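PDB 5JLD: arginyl-tRNA synthetase, putative from Plasmodium falciparum, which probably attaches L-arginine to tRNA(Arg) at the expense of ATP, releasing AMP and diphosphate, as a class I aminoacyl-tRNA synthetase. Local coordinates for residues I5-I10 / H518-P523; I477-G482 / Y541-T546; K502-L507 / N563-L568; T547-F552 / L569-T574. All blocks are in the same frame, centred on the assembly; numbering follows the deposited sequence. Where two conformers were deposited one is given.

Interaction 1 (I5-I10 / H518-P523); sequences ITMECI and HILKFP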
# COMPACT_ATOMS: atom_id res chain seq x y z
N ILE A 5 -24.24 -1.94 -4.78
CA ILE A 5 -23.93 -1.38 -6.09
C ILE A 5 -22.61 -0.61 -6.02
O ILE A 5 -22.45 0.31 -5.22
CB ILE A 5 -25.06 -0.47 -6.61
CG1 ILE A 5 -26.15 -1.33 -7.24
CG2 ILE A 5 -24.54 0.51 -7.65
CD1 ILE A 5 -25.64 -2.25 -8.34
N THR A 6 -21.67 -1.00 -6.87
CA THR A 6 -20.30 -0.56 -6.71
C THR A 6 -19.95 0.64 -7.58
O THR A 6 -20.44 0.78 -8.70
CB THR A 6 -19.34 -1.71 -7.02
OG1 THR A 6 -19.54 -2.14 -8.37
CG2 THR A 6 -19.59 -2.87 -6.08
N MET A 7 -19.07 1.48 -7.04
CA MET A 7 -18.62 2.71 -7.68
C MET A 7 -18.03 2.45 -9.06
O MET A 7 -17.31 1.47 -9.29
CB MET A 7 -17.56 3.43 -6.83
CG MET A 7 -18.01 3.79 -5.41
SD MET A 7 -16.77 4.80 -4.55
CE MET A 7 -16.89 6.37 -5.41
N GLU A 8 -18.34 3.35 -9.98
CA GLU A 8 -17.79 3.34 -11.33
C GLU A 8 -16.37 3.88 -11.29
O GLU A 8 -16.07 4.81 -10.51
CB GLU A 8 -18.67 4.19 -12.25
CG GLU A 8 -18.70 3.77 -13.69
CD GLU A 8 -19.73 4.54 -14.52
OE1 GLU A 8 -20.32 5.53 -14.02
OE2 GLU A 8 -19.96 4.13 -15.67
N CYS A 9 -15.49 3.33 -12.12
CA CYS A 9 -14.17 3.91 -12.24
C CYS A 9 -14.18 4.98 -13.34
O CYS A 9 -14.16 4.67 -14.52
CB CYS A 9 -13.09 2.86 -12.54
SG CYS A 9 -11.42 3.58 -12.77
N ILE A 10 -14.21 6.25 -12.93
CA ILE A 10 -14.44 7.34 -13.88
C ILE A 10 -13.30 7.53 -14.89
O ILE A 10 -13.56 7.74 -16.08
CB ILE A 10 -14.71 8.66 -13.13
CG1 ILE A 10 -16.03 8.56 -12.35
CG2 ILE A 10 -14.72 9.84 -14.09
CD1 ILE A 10 -16.35 9.80 -11.53
N HIS A 518 -14.52 14.86 -6.01
CA HIS A 518 -13.41 14.25 -5.33
C HIS A 518 -13.82 12.89 -4.75
O HIS A 518 -13.10 11.91 -4.89
CB HIS A 518 -12.86 15.15 -4.24
CG HIS A 518 -11.50 14.73 -3.78
ND1 HIS A 518 -10.37 14.89 -4.57
CD2 HIS A 518 -11.08 14.10 -2.65
CE1 HIS A 518 -9.32 14.41 -3.93
NE2 HIS A 518 -9.72 13.92 -2.77
N ILE A 519 -15.01 12.84 -4.14
CA ILE A 519 -15.52 11.58 -3.64
C ILE A 519 -15.60 10.53 -4.75
O ILE A 519 -15.18 9.39 -4.56
CB ILE A 519 -16.90 11.77 -3.01
CG1 ILE A 519 -16.77 12.59 -1.73
CG2 ILE A 519 -17.55 10.43 -2.75
CD1 ILE A 519 -18.12 13.13 -1.22
N LEU A 520 -16.07 10.91 -5.93
CA LEU A 520 -16.22 9.93 -7.00
C LEU A 520 -14.89 9.57 -7.67
O LEU A 520 -14.84 8.66 -8.51
CB LEU A 520 -17.22 10.44 -8.05
CG LEU A 520 -18.65 10.60 -7.54
CD1 LEU A 520 -19.48 11.37 -8.56
CD2 LEU A 520 -19.28 9.22 -7.21
N LYS A 521 -13.81 10.28 -7.33
CA LYS A 521 -12.48 9.92 -7.85
C LYS A 521 -11.85 8.70 -7.16
O LYS A 521 -10.86 8.17 -7.63
CB LYS A 521 -11.52 11.10 -7.72
CG LYS A 521 -11.79 12.29 -8.66
CD LYS A 521 -10.66 13.30 -8.54
CE LYS A 521 -10.87 14.48 -9.47
NZ LYS A 521 -9.74 15.44 -9.31
N PHE A 522 -12.43 8.29 -6.03
CA PHE A 522 -11.87 7.24 -5.17
C PHE A 522 -11.41 5.99 -5.97
O PHE A 522 -10.28 5.57 -5.81
CB PHE A 522 -12.90 6.88 -4.08
CG PHE A 522 -12.33 6.10 -2.92
CD1 PHE A 522 -11.16 6.48 -2.31
CD2 PHE A 522 -13.00 4.98 -2.43
CE1 PHE A 522 -10.64 5.77 -1.23
CE2 PHE A 522 -12.50 4.27 -1.34
CZ PHE A 522 -11.31 4.66 -0.74
N PRO A 523 -12.26 5.46 -6.88
CA PRO A 523 -11.79 4.28 -7.63
C PRO A 523 -10.53 4.49 -8.47
O PRO A 523 -9.79 3.52 -8.69
CB PRO A 523 -12.99 3.96 -8.54
CG PRO A 523 -14.17 4.49 -7.78
CD PRO A 523 -13.66 5.78 -7.19
O HOH W 1 -16.85 6.77 -8.95
O HOH W 2 -13.32 7.01 -10.43
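M7 and P523 meet at about a right angle in the dense half of this contact, where the methionine chain is laid across the proline ring. CB of M7 is 3.7 Å from CG of P523, and a bend at chi3 (71°) brings the terminal methyl CE round to P523 CD on the same ring. That methyl also sits 3.6 Å from I519 O and comes close to L520 CD2 and F522 CB, so it packs against the turn between helix 510-520 and helix 522-532. The M7 sulfur lies at the edge of the F522 ring, near its plane. Further along, P523 CG presses on the backbone at E8 O, 3.3 Å away, and P523 CB faces CA of C9, the residue that precedes helix 10-25.

Toward I10 the packing gives way to water. I10 CD1 touches L520 CB at 3.6 Å, but the backbones are joined through two waters: one donates to both E8 O (2.6 Å) and L520 O (2.8 Å), while the other accepts from I10 N and donates to L520 O. The E8 carboxylate turns elsewhere, to K13 and Y101. With no direct hydrogen bond across it, the joint between the N-terminal segment and the DALR helices relies on apolar fit, the two waters supplying the polar link between main chains.

Interaction 2 (I477-G482 / Y541-T546); sequences IYIIYG and YMYDLT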
# COMPACT_ATOMS: atom_id res chain seq x y z
N ILE A 477 -2.38 13.47 12.81
CA ILE A 477 -3.11 14.18 13.87
C ILE A 477 -4.16 15.14 13.29
O ILE A 477 -5.31 15.19 13.73
CB ILE A 477 -2.13 14.97 14.76
CG1 ILE A 477 -1.05 14.04 15.34
CG2 ILE A 477 -2.88 15.76 15.84
CD1 ILE A 477 -1.59 12.83 16.10
N TYR A 478 -3.73 15.91 12.29
CA TYR A 478 -4.62 16.81 11.56
C TYR A 478 -5.80 16.04 10.97
O TYR A 478 -6.96 16.43 11.13
CB TYR A 478 -3.84 17.53 10.47
CG TYR A 478 -4.70 18.11 9.36
CD1 TYR A 478 -5.33 19.35 9.52
CD2 TYR A 478 -4.86 17.44 8.16
CE1 TYR A 478 -6.11 19.88 8.50
CE2 TYR A 478 -5.63 17.96 7.15
CZ TYR A 478 -6.25 19.18 7.32
OH TYR A 478 -7.02 19.69 6.30
N ILE A 479 -5.49 14.94 10.28
CA ILE A 479 -6.52 14.15 9.62
C ILE A 479 -7.53 13.66 10.65
O ILE A 479 -8.76 13.74 10.46
CB ILE A 479 -5.91 12.95 8.89
CG1 ILE A 479 -4.82 13.39 7.91
CG2 ILE A 479 -7.01 12.14 8.17
CD1 ILE A 479 -5.33 14.03 6.63
N ILE A 480 -6.99 13.20 11.77
CA ILE A 480 -7.80 12.67 12.85
C ILE A 480 -8.74 13.73 13.39
O ILE A 480 -9.95 13.48 13.57
CB ILE A 480 -6.91 12.08 13.95
CG1 ILE A 480 -6.24 10.80 13.42
CG2 ILE A 480 -7.71 11.75 15.20
CD1 ILE A 480 -5.17 10.27 14.32
N TYR A 481 -8.22 14.94 13.62
CA TYR A 481 -9.08 15.98 14.17
C TYR A 481 -10.12 16.44 13.16
O TYR A 481 -11.24 16.80 13.54
CB TYR A 481 -8.24 17.16 14.67
CG TYR A 481 -7.85 16.94 16.11
CD1 TYR A 481 -6.75 16.14 16.42
CD2 TYR A 481 -8.60 17.46 17.15
CE1 TYR A 481 -6.40 15.90 17.74
CE2 TYR A 481 -8.25 17.24 18.47
CZ TYR A 481 -7.15 16.46 18.76
OH TYR A 481 -6.78 16.21 20.06
N GLY A 482 -9.78 16.38 11.87
CA GLY A 482 -10.75 16.65 10.83
C GLY A 482 -11.91 15.68 10.95
O GLY A 482 -13.10 16.07 10.93
N TYR A 541 -4.88 11.70 -1.48
CA TYR A 541 -6.30 11.73 -1.80
C TYR A 541 -7.04 12.12 -0.55
O TYR A 541 -7.94 12.99 -0.55
CB TYR A 541 -6.77 10.37 -2.32
CG TYR A 541 -8.27 10.28 -2.48
CD1 TYR A 541 -8.88 10.72 -3.65
CD2 TYR A 541 -9.07 9.77 -1.46
CE1 TYR A 541 -10.25 10.64 -3.80
CE2 TYR A 541 -10.45 9.70 -1.61
CZ TYR A 541 -11.03 10.14 -2.79
OH TYR A 541 -12.40 10.07 -2.96
N MET A 542 -6.59 11.51 0.55
CA MET A 542 -7.31 11.62 1.79
C MET A 542 -7.18 13.03 2.26
O MET A 542 -8.17 13.66 2.66
CB MET A 542 -6.78 10.63 2.84
CG MET A 542 -7.61 10.65 4.10
SD MET A 542 -7.01 9.50 5.36
CE MET A 542 -5.35 10.13 5.59
N TYR A 543 -5.96 13.54 2.17
CA TYR A 543 -5.69 14.91 2.56
C TYR A 543 -6.59 15.82 1.73
O TYR A 543 -7.25 16.72 2.26
CB TYR A 543 -4.20 15.27 2.36
CG TYR A 543 -3.84 16.67 2.82
CD1 TYR A 543 -3.65 16.94 4.17
CD2 TYR A 543 -3.69 17.71 1.91
CE1 TYR A 543 -3.32 18.21 4.61
CE2 TYR A 543 -3.36 19.00 2.34
CZ TYR A 543 -3.18 19.24 3.69
OH TYR A 543 -2.85 20.49 4.13
N ASP A 544 -6.67 15.54 0.43
CA ASP A 544 -7.39 16.48 -0.41
C ASP A 544 -8.84 16.39 0.00
O ASP A 544 -9.51 17.43 0.09
CB ASP A 544 -7.18 16.19 -1.90
CG ASP A 544 -5.72 16.43 -2.32
OD1 ASP A 544 -4.96 17.07 -1.54
OD2 ASP A 544 -5.33 15.99 -3.42
N LEU A 545 -9.28 15.19 0.39
CA LEU A 545 -10.68 15.03 0.77
C LEU A 545 -10.98 16.00 1.91
O LEU A 545 -11.97 16.74 1.88
CB LEU A 545 -10.99 13.61 1.18
CG LEU A 545 -12.39 13.38 1.72
CD1 LEU A 545 -13.44 13.79 0.70
CD2 LEU A 545 -12.56 11.91 2.12
N THR A 546 -10.06 16.07 2.87
CA THR A 546 -10.32 16.89 4.03
C THR A 546 -10.37 18.35 3.59
O THR A 546 -11.32 19.06 3.94
CB THR A 546 -9.26 16.66 5.16
OG1 THR A 546 -8.02 17.29 4.83
CG2 THR A 546 -9.04 15.15 5.37
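The hydroxyl of Y478 donates to OG1 of T546 across 3.0 Å, and T546 OG1 in turn gives its proton to Y543 O, 2.7 Å away on its own helix. The two bonds form a relay from a tyrosine on one helix to a main-chain carbonyl on the other. OG1 sits near the plane of the Y478 ring, at its edge, and meets the Y543 carbonyl in that group's plane, on a lone pair. Beside this chain the rings of Y478 and Y543 come together obliquely, planes at 44° and centroids 5.5 Å apart, with Y478 CE2 only 3.4 Å from Y543 CE1. Next to the tyrosines I479 spreads its branches: CG2 rests 3.7 Å from M542 CE, while CD1 reaches the edge of the Y543 ring and approaches T546 CG2.

Torsions set this pattern. The threonine holds OG1 between its backbone N and carbonyl carbon (chi1 75°), the rotamer that lets the hydroxyl face back to Y543 O and still receive Y478. The M542 chain runs out extended and bends only at chi3, which turns CE onto I479.

In the next shell, Y450 of helix 436-453 touches both M542 and Y543, and L578 and C581 of helix 564-584 cover M542. The axes of the two short segments approach to 10.6 Å and are inclined by 45°, their directions broadly the same. Such buried helix-helix packing belongs to the all-helical DALR anticodon-binding domain of class I synthetases, here joining helix 476-492 to helix 536-556.

Interaction 3 (K502-L507 / N563-L568); sequences KDELSL and NEKSRL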
# COMPACT_ATOMS: atom_id res chain seq x y z
N LYS A 502 -31.89 9.80 -0.00
CA LYS A 502 -30.82 10.17 -0.94
C LYS A 502 -31.21 11.31 -1.89
O LYS A 502 -30.35 12.06 -2.35
CB LYS A 502 -30.39 8.97 -1.78
CG LYS A 502 -30.91 7.63 -1.29
CD LYS A 502 -30.47 6.49 -2.20
CE LYS A 502 -31.13 5.17 -1.77
NZ LYS A 502 -30.52 3.97 -2.41
N ASP A 503 -32.50 11.43 -2.19
CA ASP A 503 -32.93 12.38 -3.20
C ASP A 503 -32.95 13.83 -2.68
O ASP A 503 -33.39 14.75 -3.38
CB ASP A 503 -34.31 12.00 -3.74
CG ASP A 503 -34.25 10.85 -4.74
OD1 ASP A 503 -33.24 10.74 -5.47
OD2 ASP A 503 -35.22 10.06 -4.79
N GLU A 504 -32.46 14.04 -1.45
CA GLU A 504 -32.29 15.39 -0.95
C GLU A 504 -31.09 16.01 -1.65
O GLU A 504 -30.97 17.23 -1.76
CB GLU A 504 -32.09 15.42 0.56
CG GLU A 504 -33.37 15.20 1.35
CD GLU A 504 -34.29 16.40 1.33
OE1 GLU A 504 -33.86 17.48 0.87
OE2 GLU A 504 -35.45 16.26 1.77
N LEU A 505 -30.22 15.14 -2.13
CA LEU A 505 -28.91 15.53 -2.61
C LEU A 505 -28.98 16.51 -3.77
O LEU A 505 -29.49 16.18 -4.84
CB LEU A 505 -28.11 14.29 -3.01
CG LEU A 505 -26.59 14.40 -2.98
CD1 LEU A 505 -26.11 14.79 -1.59
CD2 LEU A 505 -25.99 13.07 -3.39
N SER A 506 -28.47 17.71 -3.55
CA SER A 506 -28.41 18.73 -4.58
C SER A 506 -27.14 19.56 -4.48
O SER A 506 -26.92 20.32 -3.52
CB SER A 506 -29.64 19.66 -4.51
OG SER A 506 -30.82 18.90 -4.41
N LEU A 507 -26.30 19.41 -5.49
CA LEU A 507 -25.01 20.06 -5.53
C LEU A 507 -25.16 21.42 -6.23
O LEU A 507 -24.99 21.54 -7.44
CB LEU A 507 -24.00 19.16 -6.24
CG LEU A 507 -24.10 17.71 -5.72
CD1 LEU A 507 -23.15 16.79 -6.45
CD2 LEU A 507 -23.86 17.63 -4.21
N ASN A 563 -31.36 23.79 1.77
CA ASN A 563 -30.66 22.62 1.29
C ASN A 563 -29.83 21.93 2.39
O ASN A 563 -28.90 21.16 2.11
CB ASN A 563 -29.77 22.98 0.10
CG ASN A 563 -29.55 21.81 -0.83
OD1 ASN A 563 -30.47 21.04 -1.09
ND2 ASN A 563 -28.31 21.64 -1.29
N GLU A 564 -30.20 22.21 3.63
CA GLU A 564 -29.55 21.67 4.83
C GLU A 564 -29.42 20.14 4.83
O GLU A 564 -28.33 19.59 5.05
CB GLU A 564 -30.32 22.15 6.07
CG GLU A 564 -30.25 21.25 7.27
CD GLU A 564 -30.84 21.91 8.50
OE1 GLU A 564 -31.86 22.63 8.37
OE2 GLU A 564 -30.29 21.71 9.61
N LYS A 565 -30.53 19.45 4.57
CA LYS A 565 -30.51 17.98 4.58
C LYS A 565 -29.50 17.40 3.57
O LYS A 565 -28.69 16.54 3.93
CB LYS A 565 -31.92 17.44 4.31
CG LYS A 565 -32.87 17.67 5.50
CD LYS A 565 -34.28 17.19 5.18
CE LYS A 565 -35.14 17.13 6.43
NZ LYS A 565 -36.44 16.43 6.19
N SER A 566 -29.51 17.91 2.34
CA SER A 566 -28.50 17.52 1.34
C SER A 566 -27.07 17.75 1.84
O SER A 566 -26.20 16.89 1.68
CB SER A 566 -28.70 18.27 0.03
OG SER A 566 -27.68 17.93 -0.90
N ARG A 567 -26.82 18.90 2.47
CA ARG A 567 -25.49 19.15 3.04
C ARG A 567 -25.12 18.11 4.10
O ARG A 567 -23.99 17.65 4.14
CB ARG A 567 -25.40 20.56 3.64
CG ARG A 567 -25.42 21.65 2.56
CD ARG A 567 -24.88 22.98 3.06
NE ARG A 567 -25.78 23.65 3.99
CZ ARG A 567 -26.89 24.32 3.65
NH1 ARG A 567 -27.29 24.40 2.38
NH2 ARG A 567 -27.61 24.89 4.59
N LEU A 568 -26.08 17.74 4.94
CA LEU A 568 -25.84 16.74 5.98
C LEU A 568 -25.48 15.40 5.35
O LEU A 568 -24.58 14.69 5.81
CB LEU A 568 -27.06 16.61 6.88
CG LEU A 568 -26.74 16.19 8.31
CD1 LEU A 568 -25.96 17.30 9.02
CD2 LEU A 568 -28.02 15.84 9.07
O HOH W 3 -31.82 19.70 1.22
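Two direct hydrogen bonds run between S506 and the start of helix 564-584. S506 N donates to OG of S566 over 2.8 Å in a nearly straight bond (166°); S566 OG, anti to the backbone N (chi1 177°), is directed at the loop. N563 ND2 donates to S506 O at 2.9 Å; it lies in the carbonyl plane on a lone pair, and the acceptor is close to the plane of the amide. The backbone N-H and C=O of S506 are thus both engaged by side chains of the other segment.

N563 occupies the N-cap position of helix 564-584, yet its side chain makes no capping bond and instead holds the 502-507 loop of the DALR domain to the helix end. A water supplements this, accepting from S566 N at 3.1 Å and lying 3.0 Å from both E504 OE1 and N563 OD1, although which acceptors its protons serve is uncertain.

Charge contributes more loosely. The E504 chain bends at chi2 (-73°) to lay its carboxylate along CB and CD of K565, while E504 OE2 stays 4.5 Å from K565 NZ, beyond a salt bridge.

Van der Waals contact comes from S566 CB against E504 O (3.1 Å) and from L505 CD1 beside S566 OG (3.6 Å). L505 also packs on L106 of helix 99-108, and L507 on E512 and I513 of helix 510-520.

Interaction 4 (T547-F552 / L569-T574); sequences TTFTAF and LLCSIT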
# COMPACT_ATOMS: atom_id res chain seq x y z
N THR A 547 -9.44 18.80 2.75
CA THR A 547 -9.40 20.24 2.48
C THR A 547 -10.60 20.64 1.63
O THR A 547 -11.27 21.65 1.89
CB THR A 547 -8.12 20.68 1.78
OG1 THR A 547 -8.00 19.99 0.53
CG2 THR A 547 -6.88 20.38 2.67
N THR A 548 -10.87 19.82 0.62
CA THR A 548 -12.05 20.03 -0.20
C THR A 548 -13.24 20.15 0.73
O THR A 548 -14.03 21.11 0.61
CB THR A 548 -12.25 18.91 -1.21
OG1 THR A 548 -11.10 18.84 -2.06
CG2 THR A 548 -13.49 19.17 -2.07
N PHE A 549 -13.31 19.26 1.73
CA PHE A 549 -14.46 19.26 2.61
C PHE A 549 -14.51 20.59 3.34
O PHE A 549 -15.56 21.24 3.42
CB PHE A 549 -14.44 18.11 3.63
CG PHE A 549 -15.56 18.20 4.64
CD1 PHE A 549 -16.81 17.67 4.35
CD2 PHE A 549 -15.38 18.88 5.84
CE1 PHE A 549 -17.86 17.79 5.25
CE2 PHE A 549 -16.42 19.01 6.75
CZ PHE A 549 -17.67 18.46 6.45
N THR A 550 -13.36 21.01 3.84
CA THR A 550 -13.29 22.25 4.58
C THR A 550 -13.82 23.39 3.72
O THR A 550 -14.59 24.22 4.19
CB THR A 550 -11.85 22.56 5.03
OG1 THR A 550 -11.43 21.55 5.96
CG2 THR A 550 -11.78 23.94 5.71
N ALA A 551 -13.44 23.38 2.44
CA ALA A 551 -13.83 24.46 1.54
C ALA A 551 -15.34 24.46 1.38
O ALA A 551 -15.97 25.52 1.31
CB ALA A 551 -13.14 24.33 0.20
N PHE A 552 -15.91 23.26 1.33
CA PHE A 552 -17.35 23.10 1.35
C PHE A 552 -17.88 23.81 2.60
O PHE A 552 -18.64 24.79 2.47
CB PHE A 552 -17.70 21.61 1.31
CG PHE A 552 -19.08 21.26 1.75
CD1 PHE A 552 -20.20 21.79 1.10
CD2 PHE A 552 -19.28 20.35 2.78
CE1 PHE A 552 -21.48 21.44 1.49
CE2 PHE A 552 -20.55 19.99 3.17
CZ PHE A 552 -21.66 20.54 2.52
N LEU A 569 -26.20 15.06 4.29
CA LEU A 569 -25.92 13.85 3.52
C LEU A 569 -24.49 13.87 2.98
O LEU A 569 -23.76 12.85 3.06
CB LEU A 569 -26.93 13.73 2.37
CG LEU A 569 -27.63 12.38 2.18
CD1 LEU A 569 -28.11 11.82 3.51
CD2 LEU A 569 -28.78 12.52 1.20
N LEU A 570 -24.09 15.02 2.45
CA LEU A 570 -22.71 15.17 1.98
C LEU A 570 -21.72 14.95 3.12
O LEU A 570 -20.66 14.34 2.93
CB LEU A 570 -22.49 16.56 1.37
CG LEU A 570 -22.46 16.60 -0.16
CD1 LEU A 570 -22.44 18.02 -0.68
CD2 LEU A 570 -21.28 15.80 -0.69
N CYS A 571 -22.07 15.47 4.29
CA CYS A 571 -21.24 15.30 5.47
C CYS A 571 -21.10 13.80 5.81
O CYS A 571 -20.02 13.34 6.15
CB CYS A 571 -21.83 16.06 6.65
SG CYS A 571 -21.65 17.87 6.56
N SER A 572 -22.19 13.05 5.68
CA SER A 572 -22.23 11.63 6.02
C SER A 572 -21.37 10.80 5.07
O SER A 572 -20.53 9.97 5.50
CB SER A 572 -23.68 11.13 5.97
OG SER A 572 -23.84 9.88 6.60
N ILE A 573 -21.56 11.04 3.78
CA ILE A 573 -20.70 10.39 2.79
C ILE A 573 -19.23 10.72 3.05
O ILE A 573 -18.39 9.81 3.08
CB ILE A 573 -21.06 10.81 1.37
CG1 ILE A 573 -22.52 10.44 1.08
CG2 ILE A 573 -20.09 10.17 0.38
CD1 ILE A 573 -23.03 10.89 -0.30
N THR A 574 -18.93 12.00 3.27
CA THR A 574 -17.55 12.40 3.50
C THR A 574 -16.95 11.70 4.72
O THR A 574 -15.82 11.25 4.67
CB THR A 574 -17.41 13.91 3.69
OG1 THR A 574 -17.86 14.57 2.50
CG2 THR A 574 -15.94 14.29 3.96
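With CG swung opposite the backbone N in both F549 (chi1 174°) and F552 (chi1 162°), the two rings extend from one helix toward the antiparallel partner, where SG of C571 meets an edge of each ring. It lies 4.0 Å from F549 CE1, 84° off the ring normal, a cysteine sulfur-aromatic contact. The same sulfur stands near the plane of the F552 ring, 4.1 Å from F552 CE2. The rings also touch each other, F549 CE1 approaching the F552 edge in plane.

T574 CG2 meets F549 CD1 obliquely at 3.5 Å; L570 CD1 comes within 4.1 Å of F552 CZ. The T574 hydroxyl is kept on its own helix, donating to L570 O at 2.8 Å. That carbonyl accepts T574 N as well, from the opposite face of its plane, and the hydroxyl bond helps to fix the threonine with its methyl nearest the phenylalanine ring.

L515 of helix 510-520 touches both L570 and T574. The axes of the two short segments approach to 11.7 Å. No hydrogen bond links the segments, so this antiparallel pairing of consecutive DALR-domain helices rests on buried apolar and sulfur-aromatic contact, the T574 hydroxyl being satisfied within its own helix.

From the N terminus, interaction 1 opens at residues 5-10 and closes only at 518-523, some 500 residues later, tying the start of the chain to the anticodon-binding helices. Interactions 2 and 3 open within that span, at 477-482 and 502-507, and close beyond it, so both cross interaction 1 and each other. Interaction 4 begins at 547-552, after interactions 1 and 2 have closed, and ends at 569-574, crossing interaction 3; none nests. They also meet in space: Y541 OH of interaction 2 probably bonds H518 O of interaction 1, I519 reaches I573, and R567 leans on F552. Together they knit helices 476-492, 510-520, 522-532, 536-556 and 564-584 and the 502-507 loop.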